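Local structure of geranyltranstransferase (Thermotoga neapolitana, 4WK5) at residues E213-A218 against D282-L287; M177-Y182 against D262-E267; F219-D224 against Q255-L260; H205-K210 against E273-H278. The protein probably acts as a magnesium-dependent prenyltransferase of the FPP/GGPP synthase family, working in isoprenoid biosynthesis. One frame throughout, in Å; residues are numbered along the deposited sequence. Where two conformers were deposited one is given.

Interaction 1: E213-A218 against D282-L287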
# COMPACT_ATOMS: atom_id res chain seq x y z
N GLU A 213 -9.03 -19.98 -2.37
CA GLU A 213 -10.00 -19.16 -3.08
C GLU A 213 -11.43 -19.66 -2.86
O GLU A 213 -12.32 -18.86 -2.56
CB GLU A 213 -9.70 -19.13 -4.58
CG GLU A 213 -10.43 -17.99 -5.27
CD GLU A 213 -10.56 -18.19 -6.75
OE1 GLU A 213 -9.53 -18.06 -7.46
OE2 GLU A 213 -11.68 -18.45 -7.22
N LYS A 214 -11.65 -20.97 -2.97
CA LYS A 214 -12.98 -21.50 -2.74
C LYS A 214 -13.40 -21.32 -1.29
O LYS A 214 -14.55 -20.97 -1.02
CB LYS A 214 -13.06 -22.98 -3.15
CG LYS A 214 -12.84 -23.19 -4.63
CD LYS A 214 -13.42 -24.51 -5.10
CE LYS A 214 -14.02 -24.37 -6.50
NZ LYS A 214 -14.73 -25.60 -6.94
N PHE A 215 -12.49 -21.55 -0.36
CA PHE A 215 -12.80 -21.31 1.04
C PHE A 215 -13.25 -19.86 1.24
O PHE A 215 -14.23 -19.58 1.93
CB PHE A 215 -11.61 -21.63 1.95
CG PHE A 215 -11.85 -21.30 3.40
CD1 PHE A 215 -11.45 -20.08 3.93
CD2 PHE A 215 -12.52 -22.20 4.22
CE1 PHE A 215 -11.70 -19.78 5.26
CE2 PHE A 215 -12.76 -21.90 5.54
CZ PHE A 215 -12.35 -20.68 6.06
N GLY A 216 -12.52 -18.93 0.62
CA GLY A 216 -12.84 -17.52 0.73
C GLY A 216 -14.21 -17.16 0.19
O GLY A 216 -14.92 -16.35 0.79
N VAL A 217 -14.59 -17.72 -0.96
CA VAL A 217 -15.92 -17.44 -1.48
C VAL A 217 -16.99 -17.96 -0.51
O VAL A 217 -17.97 -17.26 -0.22
CB VAL A 217 -16.12 -18.05 -2.89
CG1 VAL A 217 -17.57 -17.93 -3.32
CG2 VAL A 217 -15.21 -17.35 -3.88
N ALA A 218 -16.79 -19.17 0.00
CA ALA A 218 -17.73 -19.76 0.97
C ALA A 218 -17.80 -18.91 2.24
O ALA A 218 -18.89 -18.69 2.79
CB ALA A 218 -17.31 -21.20 1.31
N ASP A 282 -8.95 -29.52 11.39
CA ASP A 282 -9.62 -29.35 12.67
C ASP A 282 -10.04 -27.89 12.89
O ASP A 282 -11.17 -27.63 13.32
CB ASP A 282 -8.73 -29.81 13.82
CG ASP A 282 -8.52 -31.32 13.83
OD1 ASP A 282 -9.35 -32.06 13.26
OD2 ASP A 282 -7.52 -31.76 14.44
N PHE A 283 -9.14 -26.96 12.59
CA PHE A 283 -9.41 -25.53 12.71
C PHE A 283 -10.62 -25.13 11.88
O PHE A 283 -11.57 -24.51 12.39
CB PHE A 283 -8.16 -24.73 12.30
CG PHE A 283 -8.35 -23.23 12.27
CD1 PHE A 283 -8.85 -22.56 13.38
CD2 PHE A 283 -8.01 -22.50 11.16
CE1 PHE A 283 -9.02 -21.18 13.36
CE2 PHE A 283 -8.17 -21.12 11.13
CZ PHE A 283 -8.68 -20.47 12.23
N LEU A 284 -10.63 -25.51 10.61
CA LEU A 284 -11.71 -25.08 9.73
C LEU A 284 -13.00 -25.87 9.98
O LEU A 284 -14.09 -25.36 9.72
CB LEU A 284 -11.28 -25.20 8.27
CG LEU A 284 -10.13 -24.25 7.90
CD1 LEU A 284 -9.86 -24.29 6.42
CD2 LEU A 284 -10.41 -22.82 8.37
N ARG A 285 -12.87 -27.09 10.48
CA ARG A 285 -14.04 -27.87 10.85
C ARG A 285 -14.77 -27.22 12.02
O ARG A 285 -15.99 -27.08 11.99
CB ARG A 285 -13.66 -29.31 11.20
CG ARG A 285 -14.84 -30.26 11.32
CD ARG A 285 -14.38 -31.59 11.88
NE ARG A 285 -13.50 -31.41 13.02
CZ ARG A 285 -12.90 -32.39 13.68
NH1 ARG A 285 -13.08 -33.65 13.30
NH2 ARG A 285 -12.12 -32.12 14.71
N ASN A 286 -14.02 -26.83 13.04
CA ASN A 286 -14.62 -26.18 14.20
C ASN A 286 -15.10 -24.77 13.88
O ASN A 286 -15.97 -24.22 14.55
CB ASN A 286 -13.64 -26.14 15.38
CG ASN A 286 -13.31 -27.53 15.90
OD1 ASN A 286 -12.15 -27.87 16.09
ND2 ASN A 286 -14.34 -28.34 16.11
N LEU A 287 -14.52 -24.18 12.84
CA LEU A 287 -14.90 -22.85 12.40
C LEU A 287 -16.28 -22.83 11.75
O LEU A 287 -17.02 -21.86 11.88
CB LEU A 287 -13.84 -22.29 11.44
CG LEU A 287 -13.80 -20.82 11.03
CD1 LEU A 287 -12.43 -20.49 10.49
CD2 LEU A 287 -14.85 -20.47 9.98

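Interaction 2: M177-Y182 against D262-E267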
# COMPACT_ATOMS: atom_id res chain seq x y z
N MET A 177 -20.16 -12.41 -12.55
CA MET A 177 -19.40 -11.23 -12.15
C MET A 177 -19.41 -11.10 -10.63
O MET A 177 -18.42 -10.67 -10.03
CB MET A 177 -19.96 -9.97 -12.81
CG MET A 177 -19.74 -9.93 -14.32
SD MET A 177 -20.24 -8.38 -15.11
CE MET A 177 -22.00 -8.52 -15.12
N VAL A 178 -20.52 -11.47 -10.00
CA VAL A 178 -20.56 -11.37 -8.54
C VAL A 178 -19.61 -12.41 -7.92
O VAL A 178 -18.87 -12.09 -6.98
CB VAL A 178 -21.99 -11.53 -7.99
CG1 VAL A 178 -21.99 -11.54 -6.47
CG2 VAL A 178 -22.86 -10.38 -8.50
N GLU A 179 -19.61 -13.63 -8.45
CA GLU A 179 -18.69 -14.64 -7.91
C GLU A 179 -17.22 -14.23 -8.12
O GLU A 179 -16.37 -14.49 -7.27
CB GLU A 179 -18.95 -16.02 -8.54
CG GLU A 179 -17.96 -17.07 -8.05
CD GLU A 179 -18.56 -18.46 -7.89
OE1 GLU A 179 -19.68 -18.69 -8.39
OE2 GLU A 179 -17.89 -19.31 -7.25
N LYS A 180 -16.93 -13.58 -9.25
CA LYS A 180 -15.58 -13.09 -9.53
C LYS A 180 -15.17 -12.05 -8.47
O LYS A 180 -14.03 -12.03 -7.99
CB LYS A 180 -15.52 -12.49 -10.93
CG LYS A 180 -14.14 -12.02 -11.37
CD LYS A 180 -13.17 -13.18 -11.51
CE LYS A 180 -11.94 -12.78 -12.32
NZ LYS A 180 -10.98 -13.91 -12.50
N MET A 181 -16.12 -11.19 -8.13
CA MET A 181 -15.89 -10.19 -7.11
C MET A 181 -15.58 -10.84 -5.75
O MET A 181 -14.69 -10.38 -5.02
CB MET A 181 -17.09 -9.25 -7.02
CG MET A 181 -16.95 -8.14 -5.98
SD MET A 181 -17.59 -8.64 -4.37
CE MET A 181 -19.35 -8.70 -4.77
N TYR A 182 -16.30 -11.90 -5.41
CA TYR A 182 -16.02 -12.63 -4.16
C TYR A 182 -14.62 -13.21 -4.20
O TYR A 182 -13.88 -13.17 -3.23
CB TYR A 182 -17.03 -13.76 -3.93
CG TYR A 182 -18.34 -13.31 -3.30
CD1 TYR A 182 -18.96 -12.13 -3.71
CD2 TYR A 182 -18.96 -14.08 -2.33
CE1 TYR A 182 -20.15 -11.72 -3.14
CE2 TYR A 182 -20.14 -13.67 -1.76
CZ TYR A 182 -20.73 -12.50 -2.16
OH TYR A 182 -21.92 -12.09 -1.59
N ASP A 262 -21.72 -24.39 1.14
CA ASP A 262 -21.54 -25.69 1.77
C ASP A 262 -20.70 -26.60 0.88
O ASP A 262 -19.84 -27.34 1.38
CB ASP A 262 -22.88 -26.35 2.06
CG ASP A 262 -23.62 -25.71 3.23
OD1 ASP A 262 -22.99 -24.99 4.03
OD2 ASP A 262 -24.84 -25.96 3.37
N LYS A 263 -20.94 -26.55 -0.42
CA LYS A 263 -20.23 -27.41 -1.37
C LYS A 263 -18.74 -27.10 -1.37
O LYS A 263 -17.91 -28.01 -1.29
CB LYS A 263 -20.79 -27.25 -2.78
CG LYS A 263 -20.07 -28.13 -3.80
CD LYS A 263 -20.59 -27.93 -5.22
CE LYS A 263 -20.08 -26.62 -5.82
NZ LYS A 263 -20.63 -26.37 -7.18
N TYR A 264 -18.42 -25.81 -1.47
CA TYR A 264 -17.04 -25.33 -1.43
C TYR A 264 -16.37 -25.70 -0.11
O TYR A 264 -15.23 -26.18 -0.09
CB TYR A 264 -16.99 -23.82 -1.63
CG TYR A 264 -17.18 -23.33 -3.05
CD1 TYR A 264 -17.34 -24.21 -4.11
CD2 TYR A 264 -17.18 -21.96 -3.33
CE1 TYR A 264 -17.50 -23.75 -5.41
CE2 TYR A 264 -17.34 -21.49 -4.63
CZ TYR A 264 -17.51 -22.39 -5.66
OH TYR A 264 -17.67 -21.92 -6.94
N TYR A 265 -17.06 -25.46 1.00
CA TYR A 265 -16.50 -25.76 2.32
C TYR A 265 -16.17 -27.24 2.44
O TYR A 265 -15.11 -27.60 2.95
CB TYR A 265 -17.46 -25.35 3.43
CG TYR A 265 -16.75 -24.87 4.68
CD1 TYR A 265 -16.51 -23.52 4.88
CD2 TYR A 265 -16.31 -25.76 5.64
CE1 TYR A 265 -15.86 -23.07 6.01
CE2 TYR A 265 -15.65 -25.33 6.76
CZ TYR A 265 -15.42 -23.98 6.95
OH TYR A 265 -14.77 -23.53 8.07
N GLU A 266 -17.08 -28.09 1.97
CA GLU A 266 -16.88 -29.53 2.08
C GLU A 266 -15.72 -29.97 1.19
O GLU A 266 -14.93 -30.82 1.59
CB GLU A 266 -18.15 -30.29 1.71
CG GLU A 266 -18.03 -31.81 1.85
CD GLU A 266 -17.68 -32.24 3.26
OE1 GLU A 266 -18.05 -31.54 4.22
OE2 GLU A 266 -17.03 -33.30 3.42
N GLU A 267 -15.61 -29.39 -0.01
CA GLU A 267 -14.48 -29.70 -0.89
C GLU A 267 -13.15 -29.36 -0.23
O GLU A 267 -12.19 -30.13 -0.31
CB GLU A 267 -14.62 -28.94 -2.22
CG GLU A 267 -15.74 -29.47 -3.11
CD GLU A 267 -15.96 -28.63 -4.36
OE1 GLU A 267 -15.31 -27.58 -4.50
OE2 GLU A 267 -16.79 -29.04 -5.21

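Interaction 3: F219-D224 against Q255-L260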
# COMPACT_ATOMS: atom_id res chain seq x y z
N PHE A 219 -16.64 -18.45 2.69
CA PHE A 219 -16.55 -17.59 3.87
C PHE A 219 -17.39 -16.32 3.69
O PHE A 219 -18.13 -15.92 4.59
CB PHE A 219 -15.08 -17.25 4.14
CG PHE A 219 -14.82 -16.55 5.45
CD1 PHE A 219 -14.60 -17.28 6.61
CD2 PHE A 219 -14.74 -15.16 5.51
CE1 PHE A 219 -14.34 -16.66 7.81
CE2 PHE A 219 -14.48 -14.52 6.71
CZ PHE A 219 -14.28 -15.27 7.87
N GLN A 220 -17.28 -15.68 2.52
CA GLN A 220 -18.03 -14.44 2.28
C GLN A 220 -19.54 -14.71 2.20
O GLN A 220 -20.33 -13.91 2.67
CB GLN A 220 -17.54 -13.73 1.00
CG GLN A 220 -18.16 -12.34 0.81
CD GLN A 220 -17.52 -11.51 -0.30
OE1 GLN A 220 -16.42 -11.81 -0.77
NE2 GLN A 220 -18.21 -10.46 -0.72
N ILE A 221 -19.93 -15.85 1.61
CA ILE A 221 -21.35 -16.20 1.53
C ILE A 221 -21.91 -16.43 2.92
O ILE A 221 -23.00 -15.96 3.25
CB ILE A 221 -21.59 -17.47 0.68
CG1 ILE A 221 -21.22 -17.21 -0.78
CG2 ILE A 221 -23.06 -17.94 0.80
CD1 ILE A 221 -21.13 -18.47 -1.62
N TYR A 222 -21.17 -17.15 3.76
CA TYR A 222 -21.61 -17.38 5.13
C TYR A 222 -21.77 -16.06 5.86
O TYR A 222 -22.71 -15.89 6.64
CB TYR A 222 -20.63 -18.29 5.88
CG TYR A 222 -20.69 -19.74 5.49
CD1 TYR A 222 -21.90 -20.36 5.19
CD2 TYR A 222 -19.53 -20.50 5.40
CE1 TYR A 222 -21.94 -21.72 4.83
CE2 TYR A 222 -19.56 -21.83 5.04
CZ TYR A 222 -20.76 -22.43 4.75
OH TYR A 222 -20.77 -23.76 4.39
N ASP A 223 -20.87 -15.11 5.60
CA ASP A 223 -20.99 -13.77 6.18
C ASP A 223 -22.27 -13.08 5.69
O ASP A 223 -22.97 -12.42 6.47
CB ASP A 223 -19.77 -12.92 5.85
CG ASP A 223 -19.91 -11.50 6.37
OD1 ASP A 223 -19.58 -11.27 7.55
OD2 ASP A 223 -20.34 -10.61 5.60
N ASP A 224 -22.55 -13.21 4.40
CA ASP A 224 -23.78 -12.67 3.81
C ASP A 224 -25.01 -13.20 4.54
O ASP A 224 -25.93 -12.45 4.86
CB ASP A 224 -23.92 -13.06 2.34
CG ASP A 224 -22.88 -12.41 1.46
OD1 ASP A 224 -22.28 -11.39 1.85
OD2 ASP A 224 -22.69 -12.95 0.35
N GLN A 255 -31.24 -20.37 -0.48
CA GLN A 255 -30.99 -21.81 -0.59
C GLN A 255 -29.81 -22.14 -1.49
O GLN A 255 -28.92 -22.91 -1.10
CB GLN A 255 -32.24 -22.54 -1.08
CG GLN A 255 -32.12 -24.06 -1.04
CD GLN A 255 -33.36 -24.78 -1.55
OE1 GLN A 255 -34.22 -24.18 -2.19
NE2 GLN A 255 -33.45 -26.07 -1.26
N LYS A 256 -29.80 -21.58 -2.70
CA LYS A 256 -28.73 -21.88 -3.65
C LYS A 256 -27.39 -21.30 -3.19
O LYS A 256 -26.35 -21.93 -3.40
CB LYS A 256 -29.09 -21.34 -5.04
CG LYS A 256 -30.15 -22.16 -5.76
CD LYS A 256 -30.48 -21.57 -7.13
CE LYS A 256 -31.73 -22.20 -7.73
NZ LYS A 256 -32.20 -21.48 -8.95
N ALA A 257 -27.41 -20.12 -2.56
CA ALA A 257 -26.17 -19.52 -2.06
C ALA A 257 -25.56 -20.38 -0.94
O ALA A 257 -24.35 -20.64 -0.93
CB ALA A 257 -26.42 -18.09 -1.55
N LYS A 258 -26.39 -20.83 -0.01
CA LYS A 258 -25.90 -21.67 1.08
C LYS A 258 -25.39 -23.00 0.54
O LYS A 258 -24.37 -23.52 1.01
CB LYS A 258 -27.00 -21.91 2.12
CG LYS A 258 -26.56 -22.79 3.28
CD LYS A 258 -27.56 -22.80 4.42
CE LYS A 258 -27.01 -23.56 5.62
NZ LYS A 258 -26.84 -25.01 5.34
N GLN A 259 -26.08 -23.55 -0.45
CA GLN A 259 -25.67 -24.81 -1.07
C GLN A 259 -24.29 -24.68 -1.70
O GLN A 259 -23.47 -25.60 -1.60
CB GLN A 259 -26.67 -25.24 -2.15
CG GLN A 259 -27.73 -26.21 -1.66
CD GLN A 259 -28.74 -26.53 -2.75
OE1 GLN A 259 -28.45 -26.38 -3.94
NE2 GLN A 259 -29.92 -26.98 -2.35
N LEU A 260 -24.04 -23.55 -2.36
CA LEU A 260 -22.74 -23.29 -2.97
C LEU A 260 -21.66 -23.20 -1.91
O LEU A 260 -20.58 -23.79 -2.06
CB LEU A 260 -22.78 -22.01 -3.81
CG LEU A 260 -21.50 -21.72 -4.60
CD1 LEU A 260 -21.24 -22.85 -5.59
CD2 LEU A 260 -21.60 -20.38 -5.31

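Interaction 4: H205-K210 against E273-H278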
# COMPACT_ATOMS: atom_id res chain seq x y z
N HIS A 205 2.40 -24.88 -4.76
CA HIS A 205 1.23 -24.28 -4.12
C HIS A 205 0.03 -24.12 -5.06
O HIS A 205 -0.97 -23.49 -4.70
CB HIS A 205 1.60 -22.92 -3.50
CG HIS A 205 1.80 -21.82 -4.50
ND1 HIS A 205 0.76 -21.27 -5.23
CD2 HIS A 205 2.92 -21.16 -4.89
CE1 HIS A 205 1.23 -20.32 -6.02
NE2 HIS A 205 2.54 -20.24 -5.83
N THR A 206 0.13 -24.70 -6.25
CA THR A 206 -0.94 -24.58 -7.24
C THR A 206 -2.26 -25.13 -6.72
O THR A 206 -3.31 -24.49 -6.84
CB THR A 206 -0.58 -25.31 -8.55
OG1 THR A 206 0.66 -24.81 -9.07
CG2 THR A 206 -1.68 -25.12 -9.59
N PHE A 207 -2.20 -26.32 -6.12
CA PHE A 207 -3.38 -26.99 -5.59
C PHE A 207 -4.05 -26.16 -4.48
O PHE A 207 -5.21 -25.77 -4.59
CB PHE A 207 -3.01 -28.37 -5.05
CG PHE A 207 -4.19 -29.22 -4.65
CD1 PHE A 207 -4.68 -30.18 -5.52
CD2 PHE A 207 -4.81 -29.04 -3.43
CE1 PHE A 207 -5.76 -30.95 -5.16
CE2 PHE A 207 -5.90 -29.81 -3.08
CZ PHE A 207 -6.37 -30.77 -3.94
N VAL A 208 -3.29 -25.92 -3.41
CA VAL A 208 -3.85 -25.31 -2.21
C VAL A 208 -4.31 -23.87 -2.40
O VAL A 208 -5.18 -23.39 -1.66
CB VAL A 208 -2.83 -25.34 -1.05
CG1 VAL A 208 -2.62 -26.76 -0.57
CG2 VAL A 208 -1.51 -24.71 -1.47
N LYS A 209 -3.74 -23.16 -3.38
CA LYS A 209 -4.17 -21.79 -3.67
C LYS A 209 -5.62 -21.79 -4.15
O LYS A 209 -6.43 -20.92 -3.79
CB LYS A 209 -3.25 -21.15 -4.71
CG LYS A 209 -3.58 -19.70 -5.01
CD LYS A 209 -2.64 -19.12 -6.06
CE LYS A 209 -3.02 -17.69 -6.41
NZ LYS A 209 -2.07 -17.08 -7.38
N LYS A 210 -5.95 -22.79 -4.97
CA LYS A 210 -7.31 -23.03 -5.43
C LYS A 210 -8.24 -23.29 -4.25
O LYS A 210 -9.38 -22.83 -4.22
CB LYS A 210 -7.33 -24.20 -6.41
CG LYS A 210 -8.39 -24.10 -7.50
CD LYS A 210 -8.27 -25.28 -8.47
CE LYS A 210 -9.23 -25.16 -9.63
NZ LYS A 210 -9.52 -26.49 -10.24
N GLU A 273 -8.16 -32.95 4.75
CA GLU A 273 -8.09 -34.25 5.42
C GLU A 273 -7.27 -35.23 4.60
O GLU A 273 -6.38 -35.90 5.13
CB GLU A 273 -9.49 -34.79 5.68
CG GLU A 273 -9.49 -36.02 6.59
CD GLU A 273 -10.86 -36.30 7.18
OE1 GLU A 273 -10.92 -36.76 8.34
OE2 GLU A 273 -11.87 -36.06 6.49
N SER A 274 -7.55 -35.29 3.30
CA SER A 274 -6.83 -36.18 2.38
C SER A 274 -5.32 -35.95 2.36
O SER A 274 -4.54 -36.89 2.17
CB SER A 274 -7.36 -36.03 0.96
OG SER A 274 -8.70 -36.47 0.87
N GLU A 275 -4.91 -34.69 2.52
CA GLU A 275 -3.50 -34.32 2.44
C GLU A 275 -2.78 -34.40 3.78
O GLU A 275 -1.59 -34.09 3.86
CB GLU A 275 -3.34 -32.91 1.88
CG GLU A 275 -3.65 -32.80 0.42
CD GLU A 275 -3.46 -31.40 -0.10
OE1 GLU A 275 -2.51 -30.73 0.33
OE2 GLU A 275 -4.29 -30.98 -0.92
N GLY A 276 -3.50 -34.78 4.83
CA GLY A 276 -2.92 -34.88 6.16
C GLY A 276 -2.64 -33.52 6.78
O GLY A 276 -1.75 -33.39 7.63
N LEU A 277 -3.39 -32.51 6.37
CA LEU A 277 -3.27 -31.16 6.94
C LEU A 277 -4.19 -31.10 8.16
O LEU A 277 -5.21 -30.40 8.16
CB LEU A 277 -3.61 -30.08 5.90
CG LEU A 277 -2.53 -29.68 4.87
CD1 LEU A 277 -1.79 -30.85 4.30
CD2 LEU A 277 -3.15 -28.88 3.74
N HIS A 278 -3.82 -31.87 9.19
CA HIS A 278 -4.67 -32.17 10.35
C HIS A 278 -5.14 -30.97 11.14
O HIS A 278 -6.32 -30.85 11.46
CB HIS A 278 -3.93 -33.09 11.34
CG HIS A 278 -3.54 -34.41 10.76
ND1 HIS A 278 -2.27 -34.93 10.90
CD2 HIS A 278 -4.25 -35.33 10.07
CE1 HIS A 278 -2.21 -36.11 10.31
NE2 HIS A 278 -3.40 -36.38 9.79

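Interaction 1: E213-A218 against D282-L287
Phe215 and Leu284 mark the nearest approach of two helical segments, 213-218 and 282-287, yet their CA atoms lie 9.5 Å apart, a gap wide enough that side chains alone must span it. The two side chains come at each other from opposite directions and share the distance. Phe215 holds CG anti to its own backbone N (chi1 176°), which carries the ring out from the helix into the gap. Leu284 answers with both branches of its fork. Its CD2 lies 3.7 Å from Phe215 CZ, while its CD1 sits 3.9 Å from Phe215 CE2, so the two methyls follow one side of the ring, from Phe215 CD2 through CE2 to CZ, on an oblique approach. Leu287 adds a looser touch near the ring plane, at its edge, its CD1 lying 4.4 Å from Phe215 CZ.

The contact is wholly apolar and buried, and other helices close around it. Leu284 also packs on Leu63 and Leu272. On the outer side of helix 278-289, Arg285 and Asp282 attract each other by charge alone. Phe215, Leu284 and Leu287 thus fill the space between helices 206-229 and 278-289 of the all-helical isoprenoid synthase fold, with Phe190 of helix 175-201 meeting the Phe215 ring edge-to-face and Tyr265 of helix 248-274 meeting it at an incline.

Interaction 2: M177-Y182 against D262-E267
Between two segments of the isoprenoid synthase bundle, on helices 175-201 and 248-274, one hydrogen bond links the long side chains of Glu179 and Tyr264. The backbones stand well apart, with 12.6 Å between the CA atoms of Glu179 and Tyr264, and the two side chains extend from opposite directions to meet in the gap.

Apolar contacts flank the link. The Tyr264 side chain touches Lys214 and Val217 of helix 206-229, and Glu179 lies against Leu260. Tyr264 is buried and Glu179 partly exposed.

The polar interaction is donated by the Tyr264 hydroxyl. In Glu179 a chi1 of 177° swings CG to the far side from the backbone N, and the chain then bends at chi2 (145°), which brings one carboxylate oxygen to the phenol. An alanine in place of Glu179 would remove the acceptor and would probably leave the Tyr264 hydroxyl without its mate on helix 175-201, the tyrosine ring losing the anchor at its far end.

The carboxylate and ring planes are turned 56° apart, yet OE2 itself lies in the ring plane at its edge, 3.5 Å from Tyr264 CE2. Through its syn lone pair, Glu179 OE2 accepts from Tyr264 OH at 2.6 Å.

Interaction 3: F219-D224 against Q255-L260
Ile221 reaches across to Ala257 and Leu260 where helix 206-229 runs against helix 248-274; the axes of the short segments approach to 9.4 Å, with 144° between their directions. The CA atoms of Ile221 and Ala257 come within 6.9 Å, a closeness that the small alanine permits.

The conformation of Ile221 decides how its two branches are used. With chi1 at -66°, CG2 stands anti to the backbone N and CG1 beside it, and the chain then continues extended (chi2 167°) to CD1. Both branches lie by the carbonyl oxygen of Ala257, Ile221 CG2 at 3.5 Å from Ala257 O and Ile221 CD1 at 3.9 Å from it. CG2 is also 4.1 Å from Ala257 CB. CD1 reaches on to the next turn, 4.2 Å from Leu260 CD2, the Ile221 and Leu260 side chains crossing at about a right angle. Tyr182 and Leu248 also touch Ile221.

Beside this apolar centre, Lys258 starts out away from segment 219-224, and its amine forms a salt bridge with Asp262. The hydroxyl of Tyr222 is hydrogen-bonded to the same carboxylate, at its other oxygen.

Asp223, Asp224 and Asp227 have the spacing of the second aspartate-rich motif of this family, which in relatives binds magnesium; neither Asp223 nor Asp224 meets residues 255-260, though Asp224 touches Val249 earlier on helix 248-274. Methyl groups against backbone and against one another make a non-directional contact with segment 255-260, held by close fit, while the directional bonds of Tyr222 and Lys258 gather beside it at Asp262.

Interaction 4: H205-K210 against E273-H278
The turn that closes helix 248-274 and leads into helix 278-289 supplies one half of this contact, with Glu275 reaching from it toward Phe207 and Val208 in the first turn of helix 206-229. The turn is a Schellman motif: Gly276 leaves the helix with positive phi (72°), a conformation that favours glycine, and its N bonds back to Glu273 O. Leu277, the N-cap of the following helix, is the centre of an inverse gamma turn.

Glu275 spans the gap by being fully extended beyond CG (chi2 -179°), its CA 10.1 Å from that of Val208. Phe207 comes from the opposite direction, and the ring and carboxylate planes stand 74° apart. Glu275 OE2 meets the CD2-CE2 side of the Phe207 ring obliquely, at a modelled 2.9 Å from Phe207 CE2, a value so short that the exact placing is doubtful. The other oxygen is more distant, with Glu275 OE1 4.1 Å from Val208 CG1. Phe207 also touches Ala271, and Val208 packs on Phe198.

With an alanine here instead of Glu275, the carboxylate and its methylene chain would be gone, and the Phe207 ring would probably lose its cover from the turn and be freer to move.

Between the two segments the carboxylate meets carbon rather than an N-H or a hydroxyl, so the contact offers little directional bonding, and how strongly it holds the turn to helix 206-229 remains uncertain.

How the interactions relate
Helix 206-229 carries interactions 4, 1 and 3 in that order along its length, and helix 248-274 runs back against it, supplying the partners of interactions 4, 2 and 3. Along the chain, interaction 3 is nested within the loops closed by the other three, whereas interactions 1, 2 and 4 cross one another. Interactions 2 and 3 have centres 8 Å apart; interactions 3 and 4, near the two ends, are about 22 Å apart between centres. Interactions 1 and 2 touch, their centres about 11 Å apart, through the salt bridge of Lys214 with Glu267. Four helices late in the chain are thereby tied into one bundle, of which helix 206-229 also carries what is probably the second aspartate-rich motif.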